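Local coordinates for protein 3-polyprenyl-4-hydroxybenzoate decarboxylase and related decarboxylases (Pelotomaculum thermopropionicum, PDB 6H6X) that uses prenylated FMN to interconvert 2,5-furandicarboxylic acid and 2-furoic acid, a reversible UbiD-family decarboxylation, at residues 225-230 against 241-246; 152-157 against 252-257; 364-369 against 417-422. The protein carries 8 engineered substitutions. One frame throughout, in Å; residues are numbered along the deposited sequence.

Interaction 1 (225-230 against 241-246); sequences VKCETV and VIEGKI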
# COMPACT_ATOMS: atom_id res chain seq x y z
N VAL B 225 -40.81 4.92 -15.55
CA VAL B 225 -42.07 4.33 -15.93
C VAL B 225 -42.80 3.84 -14.67
O VAL B 225 -42.17 3.56 -13.65
CB VAL B 225 -41.82 3.22 -16.98
CG1 VAL B 225 -40.93 2.12 -16.39
CG2 VAL B 225 -43.15 2.63 -17.43
N LYS B 226 -44.13 3.77 -14.73
CA LYS B 226 -44.93 3.31 -13.59
C LYS B 226 -44.83 1.81 -13.49
O LYS B 226 -44.77 1.13 -14.51
CB LYS B 226 -46.43 3.62 -13.78
CG LYS B 226 -46.83 5.06 -13.78
CD LYS B 226 -46.53 5.83 -12.51
CE LYS B 226 -47.45 5.47 -11.40
NZ LYS B 226 -47.26 6.49 -10.31
N CYS B 227 -44.87 1.32 -12.26
CA CYS B 227 -44.93 -0.11 -11.96
C CYS B 227 -46.31 -0.68 -12.23
O CYS B 227 -47.29 0.04 -12.24
CB CYS B 227 -44.57 -0.34 -10.49
SG CYS B 227 -42.78 -0.15 -10.21
N GLU B 228 -46.36 -1.98 -12.44
CA GLU B 228 -47.63 -2.70 -12.70
C GLU B 228 -48.54 -2.78 -11.48
O GLU B 228 -49.73 -2.52 -11.61
CB GLU B 228 -47.35 -4.14 -13.16
CG GLU B 228 -46.55 -4.27 -14.46
CD GLU B 228 -47.25 -3.67 -15.65
OE1 GLU B 228 -48.40 -4.10 -15.94
OE2 GLU B 228 -46.66 -2.78 -16.31
N THR B 229 -48.00 -3.18 -10.33
CA THR B 229 -48.82 -3.58 -9.18
C THR B 229 -48.67 -2.69 -7.97
O THR B 229 -49.27 -2.95 -6.94
CB THR B 229 -48.45 -5.02 -8.75
OG1 THR B 229 -47.08 -5.08 -8.31
CG2 THR B 229 -48.65 -5.96 -9.93
N VAL B 230 -47.85 -1.64 -8.08
CA VAL B 230 -47.65 -0.70 -6.99
C VAL B 230 -47.49 0.69 -7.56
O VAL B 230 -47.09 0.85 -8.70
CB VAL B 230 -46.39 -1.07 -6.16
CG1 VAL B 230 -46.62 -2.37 -5.39
CG2 VAL B 230 -45.13 -1.17 -7.04
N VAL B 241 -36.90 -5.36 -12.69
CA VAL B 241 -37.63 -4.69 -11.63
C VAL B 241 -38.43 -5.71 -10.87
O VAL B 241 -39.11 -6.53 -11.47
CB VAL B 241 -38.57 -3.59 -12.14
CG1 VAL B 241 -39.62 -3.18 -11.10
CG2 VAL B 241 -37.77 -2.39 -12.62
N ILE B 242 -38.36 -5.64 -9.55
CA ILE B 242 -39.11 -6.50 -8.68
C ILE B 242 -39.95 -5.56 -7.87
O ILE B 242 -39.44 -4.71 -7.15
CB ILE B 242 -38.18 -7.38 -7.81
CG1 ILE B 242 -37.36 -8.32 -8.70
CG2 ILE B 242 -38.97 -8.17 -6.80
CD1 ILE B 242 -36.17 -8.89 -7.95
N GLU B 243 -41.26 -5.74 -7.98
CA GLU B 243 -42.28 -4.95 -7.28
C GLU B 243 -42.76 -5.70 -6.06
O GLU B 243 -42.89 -6.91 -6.09
CB GLU B 243 -43.45 -4.69 -8.21
CG GLU B 243 -43.07 -4.08 -9.57
CD GLU B 243 -44.24 -3.81 -10.49
OE1 GLU B 243 -45.41 -4.00 -10.05
OE2 GLU B 243 -44.00 -3.39 -11.66
N GLY B 244 -43.04 -4.99 -4.98
CA GLY B 244 -43.56 -5.65 -3.81
C GLY B 244 -43.90 -4.74 -2.68
O GLY B 244 -44.10 -3.52 -2.84
N LYS B 245 -43.96 -5.32 -1.50
CA LYS B 245 -44.29 -4.54 -0.32
C LYS B 245 -43.64 -5.10 0.92
O LYS B 245 -43.45 -6.30 1.04
CB LYS B 245 -45.80 -4.46 -0.17
CG LYS B 245 -46.50 -5.81 -0.09
CD LYS B 245 -47.99 -5.72 -0.45
CE LYS B 245 -48.57 -7.10 -0.78
NZ LYS B 245 -50.06 -7.14 -0.85
N ILE B 246 -43.25 -4.21 1.82
CA ILE B 246 -42.69 -4.62 3.09
C ILE B 246 -43.90 -4.82 4.03
O ILE B 246 -44.71 -3.92 4.18
CB ILE B 246 -41.70 -3.60 3.66
CG1 ILE B 246 -40.65 -3.13 2.63
CG2 ILE B 246 -40.96 -4.20 4.86
CD1 ILE B 246 -39.84 -1.97 3.14

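Interaction 2 (152-157 against 252-257); sequences RLQVTG and EVEGPF. With 4LU (1-deoxy-5-O-phosphono-1-(3,3,4,5-tetramethyl-9,11-dioxo-2,3,8,9,10,11-hexahydro-7H-quinolino[1,8-fg]pteridin-12-ium-7-y l)-D-ribitol), chain I.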
# COMPACT_ATOMS: atom_id res chain seq x y z
N ARG B 152 -29.43 -5.03 1.23
CA ARG B 152 -29.30 -6.44 0.96
C ARG B 152 -30.66 -7.12 1.13
O ARG B 152 -31.43 -6.76 2.02
CB ARG B 152 -28.23 -7.08 1.84
CG ARG B 152 -28.63 -7.29 3.28
CD ARG B 152 -27.44 -7.76 4.09
NE ARG B 152 -27.88 -8.23 5.41
CZ ARG B 152 -27.21 -8.10 6.56
NH1 ARG B 152 -26.03 -7.48 6.65
NH2 ARG B 152 -27.77 -8.59 7.66
N LEU B 153 -30.97 -8.03 0.23
CA LEU B 153 -32.22 -8.74 0.24
C LEU B 153 -31.91 -10.25 0.21
O LEU B 153 -31.29 -10.75 -0.72
CB LEU B 153 -33.04 -8.34 -0.97
CG LEU B 153 -33.35 -6.86 -1.00
CD1 LEU B 153 -33.48 -6.35 -2.40
CD2 LEU B 153 -34.61 -6.60 -0.22
N GLN B 154 -32.28 -10.95 1.27
CA GLN B 154 -32.09 -12.40 1.33
C GLN B 154 -33.24 -13.06 0.60
O GLN B 154 -34.40 -12.77 0.88
CB GLN B 154 -32.04 -12.89 2.79
CG GLN B 154 -31.56 -14.35 2.92
CD GLN B 154 -31.61 -14.90 4.32
OE1 GLN B 154 -31.55 -14.15 5.31
NE2 GLN B 154 -31.70 -16.23 4.42
N VAL B 155 -32.94 -13.95 -0.32
CA VAL B 155 -33.99 -14.71 -0.98
C VAL B 155 -34.41 -15.82 -0.02
O VAL B 155 -33.64 -16.73 0.25
CB VAL B 155 -33.50 -15.29 -2.31
CG1 VAL B 155 -34.62 -16.05 -3.03
CG2 VAL B 155 -32.96 -14.18 -3.17
N THR B 156 -35.59 -15.69 0.57
CA THR B 156 -36.07 -16.65 1.56
C THR B 156 -37.20 -17.57 1.03
O THR B 156 -37.51 -18.57 1.66
CB THR B 156 -36.55 -15.94 2.82
OG1 THR B 156 -37.59 -15.05 2.48
CG2 THR B 156 -35.41 -15.17 3.51
N GLY B 157 -37.82 -17.24 -0.10
CA GLY B 157 -38.73 -18.16 -0.78
C GLY B 157 -38.99 -17.69 -2.20
O GLY B 157 -38.41 -16.70 -2.62
N GLU B 252 -38.91 -11.82 10.34
CA GLU B 252 -38.31 -13.15 10.12
C GLU B 252 -36.82 -13.02 10.12
O GLU B 252 -36.28 -11.94 9.88
CB GLU B 252 -38.80 -13.77 8.82
CG GLU B 252 -40.29 -14.12 8.89
CD GLU B 252 -40.89 -14.62 7.59
OE1 GLU B 252 -40.18 -14.79 6.56
OE2 GLU B 252 -42.12 -14.84 7.59
N VAL B 253 -36.16 -14.14 10.39
CA VAL B 253 -34.73 -14.12 10.59
C VAL B 253 -34.04 -13.89 9.24
O VAL B 253 -34.21 -14.65 8.27
CB VAL B 253 -34.20 -15.39 11.28
CG1 VAL B 253 -32.68 -15.32 11.41
CG2 VAL B 253 -34.84 -15.58 12.66
N GLU B 254 -33.26 -12.82 9.19
CA GLU B 254 -32.46 -12.49 8.00
C GLU B 254 -31.00 -12.58 8.41
O GLU B 254 -30.60 -12.10 9.50
CB GLU B 254 -32.83 -11.09 7.49
CG GLU B 254 -32.09 -10.62 6.24
CD GLU B 254 -30.68 -10.07 6.49
OE1 GLU B 254 -29.80 -10.27 5.62
OE2 GLU B 254 -30.42 -9.46 7.55
N GLY B 255 -30.18 -13.15 7.56
CA GLY B 255 -28.76 -13.23 7.87
C GLY B 255 -28.33 -14.59 8.37
O GLY B 255 -29.16 -15.49 8.42
N PRO B 256 -27.04 -14.76 8.70
CA PRO B 256 -26.02 -13.69 8.59
C PRO B 256 -25.49 -13.46 7.16
O PRO B 256 -25.80 -14.22 6.22
CB PRO B 256 -24.89 -14.20 9.51
CG PRO B 256 -25.00 -15.70 9.43
CD PRO B 256 -26.41 -16.06 9.03
N PHE B 257 -24.67 -12.43 7.02
CA PHE B 257 -24.20 -11.98 5.70
C PHE B 257 -22.82 -11.35 5.79
O PHE B 257 -22.59 -10.51 6.65
CB PHE B 257 -25.25 -10.98 5.17
CG PHE B 257 -24.94 -10.40 3.82
CD1 PHE B 257 -25.16 -11.14 2.67
CD2 PHE B 257 -24.46 -9.09 3.69
CE1 PHE B 257 -24.89 -10.60 1.42
CE2 PHE B 257 -24.24 -8.55 2.44
CZ PHE B 257 -24.45 -9.31 1.31
C9 4LU I . -25.20 0.25 0.18
C8 4LU I . -24.54 -0.41 -0.90
C7 4LU I . -24.43 -1.80 -0.97
C10 4LU I . -27.24 -0.54 3.24
C6 4LU I . -24.82 -2.60 0.26
N3 4LU I . -29.23 -1.93 4.61
C2 4LU I . -29.15 -0.57 4.71
C13 4LU I . -23.93 -5.08 -0.46
C5 4LU I . -24.80 -4.15 0.37
C1 4LU I . -25.66 -3.91 2.67
O2 4LU I . -29.99 0.06 5.42
N1 4LU I . -28.18 0.11 4.03
C4 4LU I . -28.36 -2.67 3.86
O4 4LU I . -28.48 -3.92 3.78
C4A 4LU I . -27.27 -1.95 3.11
N5 4LU I . -26.33 -2.63 2.27
C3 4LU I . -25.33 -4.72 1.64
C12 4LU I . -26.12 -4.47 -0.39
C5A 4LU I . -25.64 -1.91 1.26
C7M 4LU I . -23.70 -2.46 -2.14
C8M 4LU I . -24.03 0.50 -1.98
C9A 4LU I . -25.73 -0.42 1.30
N10 4LU I . -26.26 0.18 2.50
C1' 4LU I . -26.23 1.63 2.71
C2' 4LU I . -27.41 2.46 2.15
O2' 4LU I . -27.80 2.08 0.83
C3' 4LU I . -26.96 3.91 2.10
O3' 4LU I . -26.39 4.28 3.36
C4' 4LU I . -28.10 4.85 1.68
O4' 4LU I . -27.66 6.14 1.18
C5' 4LU I . -29.13 5.14 2.76
O5' 4LU I . -30.02 6.03 2.05
P 4LU I . -31.07 7.02 2.78
O2P 4LU I . -31.97 7.61 1.68
O3P 4LU I . -31.92 6.11 3.72
O1P 4LU I . -30.19 8.08 3.45

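Interaction 3 (364-369 against 417-422); sequences VVVDHE and IDATIP. With CA (calcium ion), chain J.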
# COMPACT_ATOMS: atom_id res chain seq x y z
N VAL B 364 -5.77 11.50 8.96
CA VAL B 364 -4.48 12.12 8.74
C VAL B 364 -4.49 13.33 7.81
O VAL B 364 -5.13 13.31 6.74
CB VAL B 364 -3.30 11.15 8.54
CG1 VAL B 364 -3.60 9.66 8.71
CG2 VAL B 364 -2.34 11.50 7.47
N VAL B 365 -3.80 14.40 8.24
CA VAL B 365 -3.71 15.66 7.45
C VAL B 365 -2.31 15.77 6.88
O VAL B 365 -1.35 15.57 7.58
CB VAL B 365 -4.05 16.93 8.28
CG1 VAL B 365 -4.02 18.19 7.40
CG2 VAL B 365 -5.41 16.80 8.93
N VAL B 366 -2.18 16.04 5.59
CA VAL B 366 -0.89 16.20 4.96
C VAL B 366 -0.87 17.47 4.09
O VAL B 366 -1.91 18.05 3.80
CB VAL B 366 -0.50 15.01 4.08
CG1 VAL B 366 -0.44 13.76 4.94
CG2 VAL B 366 -1.52 14.81 2.96
N ASP B 367 0.32 17.89 3.70
CA ASP B 367 0.48 19.02 2.81
C ASP B 367 0.02 18.68 1.38
O ASP B 367 0.04 17.51 0.95
CB ASP B 367 1.96 19.46 2.84
CG ASP B 367 2.36 20.07 4.21
OD1 ASP B 367 1.71 21.05 4.64
OD2 ASP B 367 3.28 19.54 4.88
N HIS B 368 -0.38 19.72 0.65
CA HIS B 368 -0.91 19.63 -0.73
C HIS B 368 -0.08 18.84 -1.71
O HIS B 368 -0.63 18.25 -2.63
CB HIS B 368 -1.23 21.05 -1.32
CG HIS B 368 -0.03 21.96 -1.48
ND1 HIS B 368 0.39 22.43 -2.71
CD2 HIS B 368 0.82 22.49 -0.57
CE1 HIS B 368 1.46 23.20 -2.54
NE2 HIS B 368 1.73 23.27 -1.25
N GLU B 369 1.23 18.80 -1.55
CA GLU B 369 2.06 18.06 -2.51
C GLU B 369 2.11 16.51 -2.30
O GLU B 369 2.70 15.82 -3.13
CB GLU B 369 3.47 18.68 -2.60
CG GLU B 369 4.52 18.21 -1.59
CD GLU B 369 4.35 18.82 -0.19
OE1 GLU B 369 3.68 19.88 -0.06
OE2 GLU B 369 4.94 18.23 0.77
N ILE B 417 -4.24 12.82 13.37
CA ILE B 417 -2.81 12.92 13.15
C ILE B 417 -2.47 14.11 12.21
O ILE B 417 -2.95 14.19 11.03
CB ILE B 417 -2.24 11.62 12.56
CG1 ILE B 417 -2.47 10.42 13.52
CG2 ILE B 417 -0.77 11.74 12.32
CD1 ILE B 417 -2.01 9.07 12.96
N ASP B 418 -1.60 15.00 12.68
CA ASP B 418 -1.13 16.16 11.86
C ASP B 418 0.18 15.82 11.29
O ASP B 418 1.18 15.82 12.01
CB ASP B 418 -0.91 17.39 12.76
CG ASP B 418 -0.49 18.63 11.95
OD1 ASP B 418 -0.14 18.55 10.75
OD2 ASP B 418 -0.52 19.68 12.58
N ALA B 419 0.22 15.46 10.02
CA ALA B 419 1.45 15.09 9.40
C ALA B 419 1.85 16.18 8.38
O ALA B 419 2.40 15.85 7.32
CB ALA B 419 1.29 13.74 8.72
N THR B 420 1.53 17.44 8.68
CA THR B 420 2.05 18.56 7.90
C THR B 420 3.39 19.06 8.41
O THR B 420 3.73 18.94 9.60
CB THR B 420 1.03 19.73 7.86
OG1 THR B 420 0.86 20.32 9.15
CG2 THR B 420 -0.32 19.19 7.39
N ILE B 421 4.17 19.61 7.49
CA ILE B 421 5.42 20.30 7.80
C ILE B 421 5.10 21.51 8.68
O ILE B 421 4.18 22.31 8.34
CB ILE B 421 6.11 20.76 6.50
CG1 ILE B 421 6.62 19.56 5.69
CG2 ILE B 421 7.28 21.69 6.80
CD1 ILE B 421 6.66 19.87 4.19
N PRO B 422 5.81 21.67 9.82
CA PRO B 422 5.61 22.92 10.63
C PRO B 422 6.04 24.19 9.86
O PRO B 422 6.98 24.11 9.04
CB PRO B 422 6.49 22.68 11.87
CG PRO B 422 6.66 21.19 11.94
CD PRO B 422 6.74 20.75 10.50
CA CA J . 3.31 17.73 11.94
O HOH W 1 2.78 16.73 4.82
O HOH W 2 3.09 22.89 5.95
O HOH W 3 2.78 20.33 12.25

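Interaction 1 (225-230 against 241-246)
Glu243, on strand 240-246, sends its carboxylate into the turn that follows strand 223-226, where the backbone amides of Glu228 and Thr229 are waiting for it. This is a loop held by one acidic side chain from a strand of the antiparallel sheet in the Rift-related domain, the part of the UbiD fold that carries the flavin. The two oxygens share the work. Glu243 OE2 accepts from Glu228 N at 2.9 Å, and Glu243 OE1 from Thr229 N at 2.7 Å, both on the syn side and somewhat out of the carboxylate plane, by 23° and 16°. OE1 takes a second donor: Thr229 OG1 comes in nearly in line with the C-O bond, 2.6 Å from Glu243 OE1. Three bonds therefore fix the rotation of a carboxylate that is buried. Cys227 touches the same acid: its CB lies 3.3 Å from Glu243 OE2, and its SG packs on the aliphatic stem, 4.0 Å from Glu243 CG. Glu243 can reach this far because its chain is extended beyond CG, while chi1 of -53° sets CG beside its own backbone N.

Apolar groups flank the grip on the Val230 side. Val230 passes alongside Glu243 in the opposite direction, with Val230 CG2 4.1 Å from Glu243 CB, and its other branch, CG1, rests by the carbonyl oxygen of Gly244. The carboxylate of Glu228, by contrast, turns away from that of Glu243 and pairs with Lys103, which probably eases the repulsion between the two acids.

Farther out, backbone bonds from Glu243 to Thr276 and Ala277 fix its strand against strand 264-280, and the hydroxyl that meets Glu243 OE1, Thr229 OG1, is also hydrogen-bonded to Thr276 OG1.

Interaction 2 (152-157 against 252-257)
Arg152 places CG between its backbone N and carbonyl carbon (chi1 75°) and then runs straight to NE, while Glu254 bends at chi2 (-81°) to bring its carboxylate back to meet it. The result is a side-on, two-nitrogen salt bridge: Arg152 NE donates to Glu254 OE1 at 2.8 Å, and Arg152 NH2 to Glu254 OE2 at 2.8 Å. The second bond lies near the guanidinium plane and uses the syn lone pair; the first is more tilted, and the two flat groups are turned 37° from each other. Phe257 lines the arginine chain, with Arg152 CD over one face of the ring, 3.3 Å from Phe257 CD2, and Phe257 CB over a face of the guanidinium. At the other end of the residue, Arg152 N donates to O4 of the prenylated FMN at 2.9 Å. The residue that binds the cofactor through its backbone is thus also held by its side chain, which probably steadies this edge of the pocket.

Gln154 reaches the turn beyond Glu254, where its OE1 accepts from Gly255 N at 2.8 Å, just before the cis peptide to Pro256. Glu254 is further held by Tyr130 OH and Arg270, and Arg152 by Glu259. The two strands are bridged by side chains: strand 146-157 is paired with strands 130-139 and 160-163, whereas strand 252-258 is paired with strand 264-280.

Interaction 3 (364-369 against 417-422)
Val364 and Val365 run parallel to Ile417 and Asp418, two adjacent strands of the mixed sheet in the C-terminal domain. Val365 N donates to Ile417 O at 2.9 Å, and Val365 O accepts from Ala419 N at 2.9 Å. Val364 and Ile417 meet on one face of the sheet, while Val365 lies on the other, its CG1 beside the methyl of Thr420, pointing the same way.

Past the bridges, the second chain turns off and Asp367 takes over. From CB its chain steps to CG, set beside its own backbone N (chi1 -68°), and the carboxylate crosses Thr420 at about a right angle, CG lying 3.9 Å from Thr420 CB. OD1 packs over that same Thr420 CB at 3.5 Å and accepts from a water that also donates to Ile421 O. OD2 uses its syn lone pair for Ile421 N, 2.8 Å away and almost straight at 175°; it takes a second water, which links Asp367 N to Ala419 O. The aliphatic chain of Ile421 covers OD2 alongside.

The turn so held is also the calcium site. Calcium is bound by Asp418 O at 2.9 Å, by Thr420 O at 2.7 Å and by a water; Arg385 O and Asp391 OD2 complete the set of ligands. Within the turn Asp418 OD1 accepts from Thr420 N, closing an Asx turn, and also from Thr420 OG1. The carboxylates of Asp367 and Asp418 act from the second shell, while Asp418 O and Thr420 O meet the ion. With an amide and two waters donating to it, and Arg385 at long range as a weak ion pair, the buried carboxylate of Asp367 is probably kept ionised.

Overall arrangement
Interactions 1 and 2 belong to the Rift-related domain and reach the same antiparallel sheet: strands 240-246 and 252-258 follow each other in the chain and both pair with strand 264-280. Their centres are 20 Å apart, and along the chain interaction 1 is nested inside the loop closed by interaction 2. Interaction 3 comes later, in the C-terminal domain, on a separate mixed sheet; its centre is 51 Å from that of interaction 1 and 44 Å from that of interaction 2, across the centre of the chain. Interaction 2 borders the prenylated FMN, whereas the calcium site belongs to interaction 3, in the other domain, so the two sites are far apart.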